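Local coordinates for protein tryptophan--tRNA ligase (Aeropyrum pernix, PDB 3A04) that catalyses the ATP-dependent attachment of L-tryptophan to its cognate tRNA, releasing AMP and diphosphate, at residues 282-287 and 303-308; 298-303 and 326-331. One frame throughout, in Å; residues are numbered along the deposited sequence.

Both interactions build the wall of one [4Fe-4S] cluster site, and their centres lie about 9 Å apart. Cys-303 belongs to each, and the segments alternate along the chain. Loops 282-287 and 298-303 touch through a probable hydrogen bond, Val-299 N to Gly-285 O (2.9 Å). Interaction 1 is the more deeply buried: a loop carbonyl grips the start of helix 304-313, with Thr-284 and Val-305 packed against one inorganic sulfur. Interaction 2 is only partly buried. It ties the end of helix 317-328 to loop 298-303 through one backbone bond and a proline, and passes outward to the exposed Arg-328 and partly exposed Glu-301.

Interaction 1 (282-287 and 303-308); sequences ALTGGR and CSVYHM. With CD (cadmium ion), chain D; SF4 (iron/sulfur cluster), chain B.
The wall of the [4Fe-4S] cluster site is built here from Leu-283 and Thr-284, on a loop, and Cys-303 and Ser-304, where helix 304-313 starts. Leu-283 O faces two donors of one serine: Ser-304 OG reaches a lone pair in the carbonyl plane at 2.8 Å, and Ser-304 N approaches from 20° out of that plane, 3.0 Å from the same oxygen. The one hydroxyl hydrogen must be shared between Leu-283 O and Leu-252 O.

Cys-303 is the helix N-cap. With chi1 175°, Cys-303 SG lies anti to the backbone N, where it binds cluster FE4 at 2.4 Å and also accepts a nearly straight bond from Tyr-306 N (169°). Thr-284 CA sits 3.6 Å from Cys-303 SG. Gly-285 N lies against Cys-303 CB and is buried without a partner. Thr-284 CG2 and Val-305 CG2, side by side at 3.9 Å, meet near cluster S2.

One turn into the helix, His-307 ND1 bonds Cys-303 O while His-307 NE2 binds a cadmium ion at 2.5 Å, which fixes both ring nitrogens. Helix 334-364 packs on Thr-284 and Val-305 through Lys-338, and helix 317-328 meets the Tyr-306 side chain through Val-320 and Ile-323.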
ATOM      1  N   ALA A 282      -0.143 -28.582 -33.190  1.00 40.16           N
ATOM      2  CA  ALA A 282      -0.359 -29.062 -31.794  1.00 38.91           C
ATOM      3  C   ALA A 282       0.072 -30.525 -31.580  1.00 40.60           C
ATOM      4  O   ALA A 282      -0.158 -31.390 -32.447  1.00 37.66           O
ATOM      5  CB  ALA A 282      -1.849 -28.941 -31.370  1.00 38.29           C
ATOM      6  N   LEU A 283       0.608 -30.813 -30.393  1.00 40.43           N
ATOM      7  CA  LEU A 283       0.802 -32.209 -29.975  1.00 42.96           C
ATOM      8  C   LEU A 283      -0.513 -32.987 -29.768  1.00 43.85           C
ATOM      9  O   LEU A 283      -1.502 -32.485 -29.165  1.00 43.55           O
ATOM     10  CB  LEU A 283       1.677 -32.268 -28.707  1.00 44.18           C
ATOM     11  CG  LEU A 283       3.016 -31.518 -28.853  1.00 45.53           C
ATOM     12  CD1 LEU A 283       3.989 -31.727 -27.671  1.00 46.61           C
ATOM     13  CD2 LEU A 283       3.719 -31.834 -30.165  1.00 50.27           C
ATOM     14  N   THR A 284      -0.532 -34.204 -30.287  1.00 42.51           N
ATOM     15  CA  THR A 284      -1.700 -35.062 -30.174  1.00 44.59           C
ATOM     16  C   THR A 284      -1.343 -36.357 -29.453  1.00 45.49           C
ATOM     17  O   THR A 284      -0.176 -36.613 -29.159  1.00 46.37           O
ATOM     18  CB  THR A 284      -2.195 -35.477 -31.591  1.00 44.06           C
ATOM     19  OG1 THR A 284      -1.188 -36.314 -32.210  1.00 47.00           O
ATOM     20  CG2 THR A 284      -2.419 -34.258 -32.426  1.00 42.80           C
ATOM     21  N   GLY A 285      -2.350 -37.151 -29.144  1.00 46.53           N
ATOM     22  CA  GLY A 285      -2.128 -38.554 -28.782  1.00 48.95           C
ATOM     23  C   GLY A 285      -2.125 -39.500 -29.983  1.00 49.67           C
ATOM     24  O   GLY A 285      -2.599 -40.603 -29.866  1.00 50.37           O
ATOM     25  N   GLY A 286      -1.667 -39.037 -31.146  1.00 52.12           N
ATOM     26  CA  GLY A 286      -1.637 -39.838 -32.389  1.00 56.18           C
ATOM     27  C   GLY A 286      -0.451 -40.817 -32.370  1.00 59.39           C
ATOM     28  O   GLY A 286       0.327 -40.853 -31.392  1.00 58.84           O
ATOM     29  N   ARG A 287      -0.316 -41.648 -33.413  1.00 62.44           N
ATOM     30  CA  ARG A 287       0.699 -42.721 -33.372  1.00 64.93           C
ATOM     31  C   ARG A 287       1.622 -42.566 -34.540  1.00 66.94           C
ATOM     32  O   ARG A 287       1.481 -41.610 -35.342  1.00 67.47           O
ATOM     33  CB  ARG A 287       0.089 -44.138 -33.344  1.00 65.66           C
ATOM     34  CG  ARG A 287      -1.074 -44.412 -32.376  1.00 66.00           C
ATOM     35  CD  ARG A 287      -0.749 -45.058 -30.978  1.00 67.41           C
ATOM     36  NE  ARG A 287      -2.046 -45.416 -30.363  1.00 66.50           N
ATOM     37  CZ  ARG A 287      -2.273 -45.899 -29.129  1.00 68.06           C
ATOM     38  NH1 ARG A 287      -1.284 -46.133 -28.262  1.00 65.01           N
ATOM     39  NH2 ARG A 287      -3.535 -46.143 -28.747  1.00 65.96           N
ATOM     40  N   CYS A 303      -3.959 -35.471 -25.538  1.00 40.12           N
ATOM     41  CA  CYS A 303      -3.982 -34.811 -26.846  1.00 38.47           C
ATOM     42  C   CYS A 303      -4.466 -33.385 -26.618  1.00 38.31           C
ATOM     43  O   CYS A 303      -5.555 -33.158 -26.051  1.00 36.54           O
ATOM     44  CB  CYS A 303      -4.995 -35.508 -27.765  1.00 38.84           C
ATOM     45  SG  CYS A 303      -5.127 -34.652 -29.278  1.00 38.48           S
ATOM     46  N   SER A 304      -3.673 -32.431 -27.059  1.00 37.46           N
ATOM     47  CA  SER A 304      -4.047 -31.013 -26.850  1.00 38.47           C
ATOM     48  C   SER A 304      -5.152 -30.563 -27.857  1.00 37.69           C
ATOM     49  O   SER A 304      -5.819 -29.564 -27.654  1.00 36.89           O
ATOM     50  CB  SER A 304      -2.779 -30.166 -26.950  1.00 39.11           C
ATOM     51  OG  SER A 304      -2.430 -30.038 -28.301  1.00 45.22           O
ATOM     52  N   VAL A 305      -5.378 -31.332 -28.935  1.00 36.88           N
ATOM     53  CA  VAL A 305      -6.491 -31.020 -29.861  1.00 36.66           C
ATOM     54  C   VAL A 305      -7.808 -31.393 -29.202  1.00 36.38           C
ATOM     55  O   VAL A 305      -8.770 -30.591 -29.150  1.00 36.40           O
ATOM     56  CB  VAL A 305      -6.344 -31.799 -31.194  1.00 37.69           C
ATOM     57  CG1 VAL A 305      -7.634 -31.559 -32.092  1.00 35.95           C
ATOM     58  CG2 VAL A 305      -5.045 -31.367 -31.915  1.00 39.28           C
ATOM     59  N   TYR A 306      -7.823 -32.585 -28.627  1.00 34.97           N
ATOM     60  CA  TYR A 306      -8.978 -33.068 -27.922  1.00 34.05           C
ATOM     61  C   TYR A 306      -9.292 -32.148 -26.732  1.00 34.50           C
ATOM     62  O   TYR A 306     -10.456 -31.841 -26.463  1.00 33.39           O
ATOM     63  CB  TYR A 306      -8.772 -34.527 -27.436  1.00 33.97           C
ATOM     64  CG  TYR A 306      -9.973 -35.024 -26.662  1.00 34.14           C
ATOM     65  CD1 TYR A 306     -11.204 -35.261 -27.318  1.00 33.41           C
ATOM     66  CD2 TYR A 306      -9.937 -35.158 -25.260  1.00 38.52           C
ATOM     67  CE1 TYR A 306     -12.383 -35.659 -26.567  1.00 35.77           C
ATOM     68  CE2 TYR A 306     -11.102 -35.551 -24.513  1.00 36.85           C
ATOM     69  CZ  TYR A 306     -12.304 -35.808 -25.181  1.00 41.56           C
ATOM     70  OH  TYR A 306     -13.422 -36.226 -24.463  1.00 38.76           O
ATOM     71  N   HIS A 307      -8.267 -31.706 -26.001  1.00 33.32           N
ATOM     72  CA  HIS A 307      -8.557 -30.718 -24.926  1.00 34.60           C
ATOM     73  C   HIS A 307      -9.068 -29.364 -25.426  1.00 33.47           C
ATOM     74  O   HIS A 307      -9.886 -28.765 -24.788  1.00 34.33           O
ATOM     75  CB  HIS A 307      -7.342 -30.598 -24.006  1.00 33.86           C
ATOM     76  CG  HIS A 307      -7.168 -31.798 -23.159  1.00 38.96           C
ATOM     77  ND1 HIS A 307      -6.445 -32.902 -23.579  1.00 48.08           N
ATOM     78  CD2 HIS A 307      -7.705 -32.134 -21.953  1.00 44.97           C
ATOM     79  CE1 HIS A 307      -6.472 -33.828 -22.626  1.00 49.37           C
ATOM     80  NE2 HIS A 307      -7.243 -33.392 -21.645  1.00 46.23           N
ATOM     81  N   MET A 308      -8.613 -28.893 -26.582  1.00 32.64           N
ATOM     82  CA  MET A 308      -9.229 -27.705 -27.175  1.00 33.11           C
ATOM     83  C   MET A 308     -10.733 -27.973 -27.439  1.00 32.03           C
ATOM     84  O   MET A 308     -11.577 -27.125 -27.200  1.00 31.96           O
ATOM     85  CB  MET A 308      -8.572 -27.378 -28.541  1.00 32.12           C
ATOM     86  CG  MET A 308      -7.280 -26.549 -28.428  1.00 38.25           C
ATOM     87  SD  MET A 308      -7.534 -24.848 -27.840  1.00 44.25           S
ATOM     88  CE  MET A 308      -8.375 -23.980 -29.164  1.00 43.51           C
TER
HETATM   89 CD    CD D 375      -7.682 -34.156 -19.328  1.00 63.87          CD
HETATM   90 FE1  SF4 B 373      -7.999 -36.316 -32.583  1.00 44.72          FE
HETATM   91 FE2  SF4 B 373      -7.358 -38.666 -31.316  1.00 49.29          FE
HETATM   92 FE3  SF4 B 373      -5.555 -37.446 -32.992  1.00 48.98          FE
HETATM   93 FE4  SF4 B 373      -6.240 -36.207 -30.650  1.00 42.44          FE
HETATM   94  S1  SF4 B 373      -5.165 -38.321 -30.911  1.00 48.71           S
HETATM   95  S2  SF4 B 373      -6.043 -35.210 -32.676  1.00 44.89           S
HETATM   96  S3  SF4 B 373      -8.378 -36.775 -30.371  1.00 44.89           S
HETATM   97  S4  SF4 B 373      -7.580 -38.426 -33.588  1.00 46.17           S
HETATM   98  O   HOH W   1      -6.126 -33.031 -18.710  1.00 52.83           O
HETATM   99  O   HOH W   2      -9.763 -32.657 -18.708  1.00 42.01           O

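Interaction 2 (298-303 and 326-331); sequences GVPEVC and SCRLGK. With SF4 (iron/sulfur cluster), chain B.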
ATOM      1  N   GLY A 298      -6.304 -43.658 -30.988  1.00 61.34           N
ATOM      2  CA  GLY A 298      -5.463 -42.661 -30.375  1.00 57.22           C
ATOM      3  C   GLY A 298      -5.627 -42.528 -28.875  1.00 54.73           C
ATOM      4  O   GLY A 298      -6.391 -43.283 -28.217  1.00 54.11           O
ATOM      5  N   VAL A 299      -4.909 -41.551 -28.321  1.00 51.25           N
ATOM      6  CA  VAL A 299      -4.933 -41.339 -26.902  1.00 49.81           C
ATOM      7  C   VAL A 299      -5.398 -39.877 -26.604  1.00 49.60           C
ATOM      8  O   VAL A 299      -4.571 -38.965 -26.479  1.00 47.39           O
ATOM      9  CB  VAL A 299      -3.537 -41.714 -26.271  1.00 49.64           C
ATOM     10  CG1 VAL A 299      -3.537 -41.583 -24.700  1.00 49.42           C
ATOM     11  CG2 VAL A 299      -3.089 -43.170 -26.745  1.00 48.65           C
ATOM     12  N   PRO A 300      -6.734 -39.667 -26.535  1.00 49.67           N
ATOM     13  CA  PRO A 300      -7.287 -38.309 -26.284  1.00 49.04           C
ATOM     14  C   PRO A 300      -6.862 -37.697 -24.932  1.00 48.35           C
ATOM     15  O   PRO A 300      -6.674 -36.485 -24.846  1.00 47.27           O
ATOM     16  CB  PRO A 300      -8.824 -38.528 -26.335  1.00 48.67           C
ATOM     17  CG  PRO A 300      -9.015 -39.744 -27.273  1.00 48.70           C
ATOM     18  CD  PRO A 300      -7.804 -40.643 -26.889  1.00 50.20           C
ATOM     19  N   GLU A 301      -6.719 -38.541 -23.905  1.00 47.72           N
ATOM     20  CA  GLU A 301      -6.227 -38.152 -22.555  1.00 47.61           C
ATOM     21  C   GLU A 301      -4.941 -37.290 -22.581  1.00 45.65           C
ATOM     22  O   GLU A 301      -4.739 -36.455 -21.708  1.00 45.80           O
ATOM     23  CB  GLU A 301      -6.005 -39.404 -21.668  1.00 48.37           C
ATOM     24  CG  GLU A 301      -7.289 -40.112 -21.204  1.00 50.49           C
ATOM     25  CD  GLU A 301      -8.003 -40.973 -22.294  1.00 54.90           C
ATOM     26  OE1 GLU A 301      -7.430 -41.224 -23.380  1.00 54.79           O
ATOM     27  OE2 GLU A 301      -9.155 -41.426 -22.045  1.00 56.20           O
ATOM     28  N   VAL A 302      -4.097 -37.464 -23.599  1.00 44.91           N
ATOM     29  CA  VAL A 302      -2.844 -36.683 -23.727  1.00 43.59           C
ATOM     30  C   VAL A 302      -2.792 -35.746 -24.946  1.00 42.45           C
ATOM     31  O   VAL A 302      -1.700 -35.280 -25.356  1.00 41.34           O
ATOM     32  CB  VAL A 302      -1.587 -37.629 -23.677  1.00 44.46           C
ATOM     33  CG1 VAL A 302      -1.691 -38.524 -22.443  1.00 44.56           C
ATOM     34  CG2 VAL A 302      -1.551 -38.494 -24.910  1.00 43.79           C
ATOM     35  N   CYS A 303      -3.959 -35.471 -25.538  1.00 40.12           N
ATOM     36  CA  CYS A 303      -3.982 -34.811 -26.846  1.00 38.47           C
ATOM     37  C   CYS A 303      -4.466 -33.385 -26.618  1.00 38.31           C
ATOM     38  O   CYS A 303      -5.555 -33.158 -26.051  1.00 36.54           O
ATOM     39  CB  CYS A 303      -4.995 -35.508 -27.765  1.00 38.84           C
ATOM     40  SG  CYS A 303      -5.127 -34.652 -29.278  1.00 38.48           S
ATOM     41  N   SER A 326     -14.601 -42.154 -31.477  1.00 56.65           N
ATOM     42  CA  SER A 326     -13.962 -42.373 -32.776  1.00 56.62           C
ATOM     43  C   SER A 326     -12.453 -42.517 -32.725  1.00 57.44           C
ATOM     44  O   SER A 326     -11.896 -43.476 -33.293  1.00 57.05           O
ATOM     45  CB  SER A 326     -14.400 -41.328 -33.813  1.00 56.27           C
ATOM     46  OG  SER A 326     -15.814 -41.208 -33.783  1.00 56.46           O
ATOM     47  N   CYS A 327     -11.776 -41.575 -32.056  1.00 57.65           N
ATOM     48  CA  CYS A 327     -10.342 -41.699 -31.838  1.00 57.93           C
ATOM     49  C   CYS A 327      -9.983 -42.970 -31.039  1.00 59.59           C
ATOM     50  O   CYS A 327      -8.981 -43.617 -31.327  1.00 60.28           O
ATOM     51  CB  CYS A 327      -9.810 -40.482 -31.084  1.00 57.55           C
ATOM     52  SG  CYS A 327      -8.096 -40.654 -30.622  1.00 55.23           S
ATOM     53  N   ARG A 328     -10.769 -43.298 -30.020  1.00 61.07           N
ATOM     54  CA  ARG A 328     -10.483 -44.494 -29.212  1.00 63.47           C
ATOM     55  C   ARG A 328     -10.913 -45.807 -29.893  1.00 64.15           C
ATOM     56  O   ARG A 328     -10.551 -46.885 -29.420  1.00 64.45           O
ATOM     57  CB  ARG A 328     -11.130 -44.413 -27.839  1.00 63.61           C
ATOM     58  CG  ARG A 328     -10.416 -43.458 -26.907  1.00 67.61           C
ATOM     59  CD  ARG A 328     -10.539 -43.919 -25.484  1.00 71.54           C
ATOM     60  NE  ARG A 328      -9.881 -45.204 -25.267  1.00 72.97           N
ATOM     61  CZ  ARG A 328     -10.126 -46.013 -24.238  1.00 74.22           C
ATOM     62  NH1 ARG A 328     -11.024 -45.680 -23.307  1.00 71.37           N
ATOM     63  NH2 ARG A 328      -9.462 -47.168 -24.148  1.00 74.32           N
ATOM     64  N   LEU A 329     -11.669 -45.700 -30.990  1.00 64.02           N
ATOM     65  CA  LEU A 329     -12.073 -46.873 -31.772  1.00 63.71           C
ATOM     66  C   LEU A 329     -11.241 -47.112 -33.030  1.00 62.99           C
ATOM     67  O   LEU A 329     -11.476 -48.078 -33.743  1.00 63.07           O
ATOM     68  CB  LEU A 329     -13.563 -46.786 -32.127  1.00 63.57           C
ATOM     69  CG  LEU A 329     -14.521 -47.653 -31.332  1.00 64.11           C
ATOM     70  CD1 LEU A 329     -14.017 -47.891 -29.896  1.00 65.85           C
ATOM     71  CD2 LEU A 329     -15.923 -47.083 -31.369  1.00 63.76           C
ATOM     72  N   GLY A 330     -10.269 -46.254 -33.309  1.00 61.98           N
ATOM     73  CA  GLY A 330      -9.536 -46.333 -34.579  1.00 61.06           C
ATOM     74  C   GLY A 330     -10.200 -45.706 -35.809  1.00 60.52           C
ATOM     75  O   GLY A 330      -9.726 -45.888 -36.955  1.00 61.54           O
ATOM     76  N   LYS A 331     -11.262 -44.932 -35.601  1.00 59.11           N
ATOM     77  CA  LYS A 331     -12.060 -44.398 -36.735  1.00 58.42           C
ATOM     78  C   LYS A 331     -11.627 -43.027 -37.292  1.00 57.17           C
ATOM     79  O   LYS A 331     -12.229 -42.526 -38.245  1.00 56.51           O
ATOM     80  CB  LYS A 331     -13.572 -44.371 -36.381  1.00 59.47           C
ATOM     81  CG  LYS A 331     -14.259 -45.729 -36.224  1.00 62.18           C
ATOM     82  CD  LYS A 331     -15.307 -45.685 -35.083  1.00 66.32           C
ATOM     83  CE  LYS A 331     -16.372 -46.815 -35.196  1.00 69.94           C
ATOM     84  NZ  LYS A 331     -17.449 -46.482 -36.219  1.00 68.72           N
TER
HETATM   85 FE1  SF4 B 373      -7.999 -36.316 -32.583  1.00 44.72          FE
HETATM   86 FE2  SF4 B 373      -7.358 -38.666 -31.316  1.00 49.29          FE
HETATM   87 FE3  SF4 B 373      -5.555 -37.446 -32.992  1.00 48.98          FE
HETATM   88 FE4  SF4 B 373      -6.240 -36.207 -30.650  1.00 42.44          FE
HETATM   89  S1  SF4 B 373      -5.165 -38.321 -30.911  1.00 48.71           S
HETATM   90  S2  SF4 B 373      -6.043 -35.210 -32.676  1.00 44.89           S
HETATM   91  S3  SF4 B 373      -8.378 -36.775 -30.371  1.00 44.89           S
HETATM   92  S4  SF4 B 373      -7.580 -38.426 -33.588  1.00 46.17           S
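With SG anti to its own backbone N (chi1 173°), Cys-327 reaches away from helix 317-328 to the [4Fe-4S] cluster and to Gly-298 and Pro-300; Arg-328, its CG anti to the carbonyl carbon (chi1 -75°), brings that CG up to the CD-CG edge of the proline, while Cys-327 SG lies beneath the ring. This is a second wall of the cluster site, made where the helix ends against loop 298-303. Cys-327 SG binds FE2 at 2.2 Å, a different iron from the one Cys-303 takes, so the two segments grasp separate corners of one cubane. Cys-334 and Cys-337, also in the pocket, are consistent with the usual four-cysteine ligation.

One backbone bond fastens the segments: Gly-298 N donates to Cys-327 O at 2.7 Å, nearly straight at the hydrogen (166°), though the donor stands above the carbonyl plane and not on a lone pair. Gly-298 CA comes within 3.3 Å of Cys-327 SG, and a CB on Gly-298 would clash with that sulfur, only 2.5 Å away.

Pro-300 forms the apolar half. Its CG lies 3.6 Å from Cys-327 SG, and its ring and the Arg-328 chain cross at about a right angle. Were Pro-300 an alanine, losing CG and CD is likely to open a gap beside the iron-bound Cys-327 SG and leave Arg-328 CG without the ring edge it packs on. Just beyond, Gly-330, at positive phi, ends the helix in a Schellman motif, with Lys-331 N bonded to Ser-326 O.

Toward solvent, the opposite charges stay apart, Glu-301 OE2 and Arg-328 NH1 being 4.8 Å from each other: Glu-301 OE2 is hydrogen-bonded to Tyr-324 OH, and Arg-328 NH1 reaches that hydroxyl weakly. Pro-300 CD meets Arg-328 CG at 3.8 Å.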